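Local coordinates for fucolectin-related protein (Streptococcus pneumoniae, PDB 2WMF) that probably hydrolyses host blood-group carbohydrate antigens, as a family 98 glycoside hydrolase, at residues 37-41 against 317-321; 280-284 against 431-435. One frame throughout, in Å; residues are numbered along the deposited sequence.

Overall arrangement
From the N terminus the chain enters strand 39-45, the first of eight parallel strands that close into a barrel. Contact 1 closes a long loop of 275 residues: helix 307-322, which follows the last barrel strand 289-293, returns to pack on the start of the first. Contact 2 begins inside that loop, on helix 272-283, and closes outside it, on strand 430-434 of an antiparallel sheet. The two contacts therefore cross. Contact 1 joins barrel strand to outer helix, and contact 2 joins barrel helix to the C-terminal sheet region. Their centres lie about 15 Å apart, and His319 NE2 probably hydrogen-bonds Tyr432 OH where they touch.

Contact 1 of 2, residues 37-41 against 317-321; sequences SPLLL and FRHAI
Pro38 meets helix residues Phe317, Ala320 and Ile321 with its ring. Its CB lies 3.9 Å from Phe317 CE1, an oblique approach to the aromatic ring. Its CG reaches toward the next turn of the helix, 4.2 Å from Ile321 CG1 and 4.5 Å from Ala320 CB. The Ile321 N to Phe317 O backbone bond spans this turn. At Leu39 the side chain points away from the helix, and the backbone does the touching: its carbonyl C is 3.8 Å from Phe317 CZ. The strand that starts here is the first of a closed eight-stranded parallel barrel, the (beta/alpha)8 fold, and the helix packs against its outside. Leu39 pairs through its backbone with Thr288 and Tyr290, and Leu40 with Tyr73 and Ala75, which places the strand between the last and second strands. Leu40 then turns back to the helix. Its CB sits over the centre of one face of the Phe317 ring, a CH-pi contact 3.6 Å from the centroid and 12° off the ring normal. The Phe317 ring is carried out to the strand because CG stands anti to the backbone N (chi1 -168°). Leu40 also touches Ile313 and Ile314 of the same helix.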
# COMPACT_ATOMS: atom_id res chain seq x y z
N SER A 37 6.50 -1.55 14.34
CA SER A 37 7.31 -0.41 13.90
C SER A 37 7.34 -0.38 12.35
O SER A 37 8.35 -0.71 11.73
CB SER A 37 8.72 -0.57 14.43
OG SER A 37 9.56 0.51 14.14
N PRO A 38 6.21 -0.03 11.74
CA PRO A 38 6.15 0.02 10.28
C PRO A 38 6.93 1.21 9.74
O PRO A 38 7.42 2.07 10.50
CB PRO A 38 4.65 0.17 10.02
CG PRO A 38 4.13 0.92 11.22
CD PRO A 38 4.93 0.34 12.36
N LEU A 39 7.08 1.25 8.41
CA LEU A 39 7.86 2.28 7.75
C LEU A 39 7.07 2.98 6.63
O LEU A 39 6.46 2.32 5.77
CB LEU A 39 9.18 1.70 7.16
CG LEU A 39 10.08 2.70 6.42
CD1 LEU A 39 10.61 3.73 7.44
CD2 LEU A 39 11.26 2.02 5.68
N LEU A 40 7.00 4.30 6.72
CA LEU A 40 6.38 5.14 5.68
C LEU A 40 7.48 5.85 4.90
O LEU A 40 8.25 6.61 5.48
CB LEU A 40 5.42 6.14 6.32
CG LEU A 40 4.78 7.20 5.39
CD1 LEU A 40 3.75 6.49 4.49
CD2 LEU A 40 4.10 8.37 6.14
N LEU A 41 7.53 5.61 3.58
CA LEU A 41 8.42 6.28 2.69
C LEU A 41 7.67 7.40 1.92
O LEU A 41 6.59 7.18 1.39
CB LEU A 41 9.05 5.32 1.69
CG LEU A 41 10.03 4.29 2.27
CD1 LEU A 41 10.30 3.13 1.29
CD2 LEU A 41 11.34 4.99 2.67
N PHE A 317 -1.78 5.21 8.07
CA PHE A 317 -0.48 4.87 8.63
C PHE A 317 -0.48 5.00 10.17
O PHE A 317 0.12 4.15 10.88
CB PHE A 317 0.64 5.69 8.02
CG PHE A 317 2.01 5.16 8.37
CD1 PHE A 317 2.46 3.95 7.88
CD2 PHE A 317 2.82 5.86 9.24
CE1 PHE A 317 3.67 3.44 8.23
CE2 PHE A 317 4.06 5.36 9.61
CZ PHE A 317 4.48 4.14 9.11
N ARG A 318 -1.17 6.03 10.69
CA ARG A 318 -1.36 6.19 12.14
C ARG A 318 -2.09 4.96 12.71
O ARG A 318 -1.73 4.45 13.79
CB ARG A 318 -2.08 7.48 12.50
CG ARG A 318 -1.23 8.71 12.39
CD ARG A 318 -1.99 9.98 12.72
NE ARG A 318 -1.06 11.07 12.99
CZ ARG A 318 -1.28 12.33 12.70
NH1 ARG A 318 -2.40 12.71 12.11
NH2 ARG A 318 -0.36 13.22 12.98
N HIS A 319 -3.12 4.47 12.01
CA HIS A 319 -3.77 3.22 12.42
C HIS A 319 -2.74 2.10 12.55
O HIS A 319 -2.77 1.33 13.55
CB HIS A 319 -4.89 2.80 11.45
CG HIS A 319 -5.57 1.54 11.88
ND1 HIS A 319 -6.51 1.49 12.89
CD2 HIS A 319 -5.42 0.27 11.43
CE1 HIS A 319 -6.93 0.24 13.01
NE2 HIS A 319 -6.26 -0.52 12.19
N ALA A 320 -1.86 1.98 11.57
CA ALA A 320 -0.86 0.90 11.51
C ALA A 320 0.21 1.02 12.62
O ALA A 320 0.74 0.01 13.09
CB ALA A 320 -0.21 0.85 10.12
N ILE A 321 0.52 2.25 13.05
CA ILE A 321 1.43 2.48 14.19
C ILE A 321 0.74 2.08 15.49
O ILE A 321 1.34 1.42 16.35
CB ILE A 321 1.90 3.95 14.31
CG1 ILE A 321 2.69 4.38 13.06
CG2 ILE A 321 2.76 4.15 15.58
CD1 ILE A 321 2.80 5.90 12.90

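Contact 2 of 2, residues 280-284 against 431-435; sequences MNVYT and WYIYN
Tyr434 OH donates a hydrogen bond to Asn281 OD1 at 2.7 Å. The hydroxyl lies in the amide's carbonyl plane, on a lone pair, with a C=O...O angle of 121°. Tyr434 OH also bonds Tyr366 N, so this buried hydroxyl has two protein partners. Within residues 280-284, Met280 O accepts from Thr284 N and from Thr284 OG1, which reach it from opposite faces of its plane. Thr284 OG1 lies 2.9 Å from Met280 O. With OG1 at chi1 61°, between the backbone N and carbonyl carbon, CG2 is left to face Tyr432.

The ring contacts centre on Tyr432. Thr284 CG2 lies over one face, displaced toward the rim, in a CH-pi contact 4.0 Å from the centroid. Met280 SD lies at the ring's edge, a Met-aromatic contact, and 3.9 Å from Tyr432 CB. The same sulfur makes a second, oblique Met-aromatic contact with Tyr434, 3.8 Å from its CD2. Met280 thus fills the interval between two tyrosines that point to the same side of the strand. Tyr283 meets Tyr432 obliquely, planes at 45°, with Tyr283 CE2 3.6 Å from Tyr432 CZ.

One water links the two phenol ends. It donates to Tyr283 OH and lies 2.9 Å from Tyr432 OH. Each hydroxyl also has a protein partner, Asn323 O for Tyr283 and His319 NE2 for Tyr432.

The contact joins a helix of the barrel to the C-terminal beta region. Its chemistry divides in two: the buried tyrosine hydroxyls are met by polar partners, from the protein and from the water, while Met280 and Thr284 meet the rings through sulfur and methyl.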
# COMPACT_ATOMS: atom_id res chain seq x y z
N MET A 280 -4.61 -0.84 3.39
CA MET A 280 -5.26 -1.88 4.18
C MET A 280 -5.01 -3.32 3.67
O MET A 280 -4.84 -4.21 4.45
CB MET A 280 -6.77 -1.64 4.24
CG MET A 280 -7.50 -2.56 5.21
SD MET A 280 -9.30 -2.35 5.21
CE MET A 280 -9.44 -0.80 6.09
N ASN A 281 -4.97 -3.53 2.35
CA ASN A 281 -4.66 -4.83 1.78
C ASN A 281 -3.29 -5.32 2.22
O ASN A 281 -3.09 -6.54 2.37
CB ASN A 281 -4.68 -4.73 0.24
CG ASN A 281 -6.09 -4.66 -0.35
OD1 ASN A 281 -7.10 -4.68 0.36
ND2 ASN A 281 -6.13 -4.52 -1.68
N VAL A 282 -2.37 -4.38 2.34
CA VAL A 282 -0.97 -4.68 2.73
C VAL A 282 -0.94 -4.96 4.25
O VAL A 282 -0.49 -6.06 4.69
CB VAL A 282 -0.03 -3.55 2.31
CG1 VAL A 282 1.35 -3.71 2.96
CG2 VAL A 282 0.07 -3.50 0.73
N TYR A 283 -1.44 -4.00 5.01
CA TYR A 283 -1.52 -4.09 6.49
C TYR A 283 -2.12 -5.43 6.96
O TYR A 283 -1.52 -6.17 7.77
CB TYR A 283 -2.31 -2.89 7.02
CG TYR A 283 -2.64 -3.00 8.47
CD1 TYR A 283 -1.76 -2.51 9.43
CD2 TYR A 283 -3.86 -3.50 8.90
CE1 TYR A 283 -2.06 -2.59 10.79
CE2 TYR A 283 -4.17 -3.58 10.27
CZ TYR A 283 -3.26 -3.11 11.21
OH TYR A 283 -3.59 -3.22 12.58
N THR A 284 -3.33 -5.74 6.48
CA THR A 284 -4.04 -6.95 6.93
C THR A 284 -3.38 -8.24 6.47
O THR A 284 -3.70 -9.30 6.99
CB THR A 284 -5.53 -6.95 6.53
OG1 THR A 284 -5.66 -6.91 5.11
CG2 THR A 284 -6.28 -5.75 7.17
N TRP A 431 -12.88 -6.38 12.58
CA TRP A 431 -13.33 -6.43 11.22
C TRP A 431 -12.69 -5.28 10.45
O TRP A 431 -12.74 -4.13 10.90
CB TRP A 431 -14.86 -6.26 11.13
CG TRP A 431 -15.68 -7.47 11.49
CD1 TRP A 431 -16.54 -7.61 12.59
CD2 TRP A 431 -15.84 -8.63 10.71
NE1 TRP A 431 -17.18 -8.83 12.54
CE2 TRP A 431 -16.81 -9.48 11.38
CE3 TRP A 431 -15.30 -9.05 9.50
CZ2 TRP A 431 -17.21 -10.68 10.85
CZ3 TRP A 431 -15.73 -10.27 8.98
CH2 TRP A 431 -16.66 -11.08 9.67
N TYR A 432 -12.15 -5.60 9.27
CA TYR A 432 -11.61 -4.63 8.32
C TYR A 432 -12.54 -4.66 7.08
O TYR A 432 -12.78 -5.72 6.49
CB TYR A 432 -10.16 -4.97 7.92
CG TYR A 432 -9.21 -4.55 9.01
CD1 TYR A 432 -8.59 -3.31 8.95
CD2 TYR A 432 -9.04 -5.31 10.17
CE1 TYR A 432 -7.81 -2.82 9.98
CE2 TYR A 432 -8.24 -4.84 11.25
CZ TYR A 432 -7.63 -3.60 11.17
OH TYR A 432 -6.87 -3.13 12.22
N ILE A 433 -13.06 -3.49 6.70
CA ILE A 433 -14.21 -3.39 5.81
C ILE A 433 -13.99 -2.29 4.76
O ILE A 433 -13.47 -1.22 5.09
CB ILE A 433 -15.47 -3.01 6.61
CG1 ILE A 433 -15.73 -4.01 7.74
CG2 ILE A 433 -16.68 -2.84 5.72
CD1 ILE A 433 -16.09 -3.34 9.03
N TYR A 434 -14.44 -2.52 3.54
CA TYR A 434 -14.60 -1.45 2.55
C TYR A 434 -15.60 -1.78 1.46
O TYR A 434 -15.97 -2.92 1.23
CB TYR A 434 -13.27 -0.97 1.98
CG TYR A 434 -12.32 -1.94 1.29
CD1 TYR A 434 -12.68 -2.61 0.11
CD2 TYR A 434 -11.00 -2.15 1.77
CE1 TYR A 434 -11.80 -3.49 -0.52
CE2 TYR A 434 -10.10 -2.98 1.12
CZ TYR A 434 -10.49 -3.65 -0.04
OH TYR A 434 -9.59 -4.45 -0.72
N ASN A 435 -16.00 -0.71 0.76
CA ASN A 435 -16.78 -0.82 -0.46
C ASN A 435 -15.76 -1.10 -1.59
O ASN A 435 -14.81 -0.33 -1.74
CB ASN A 435 -17.54 0.48 -0.71
CG ASN A 435 -18.37 0.46 -2.00
OD1 ASN A 435 -17.89 0.00 -3.05
ND2 ASN A 435 -19.64 0.90 -1.91
O HOH W 1 -5.75 -5.15 13.90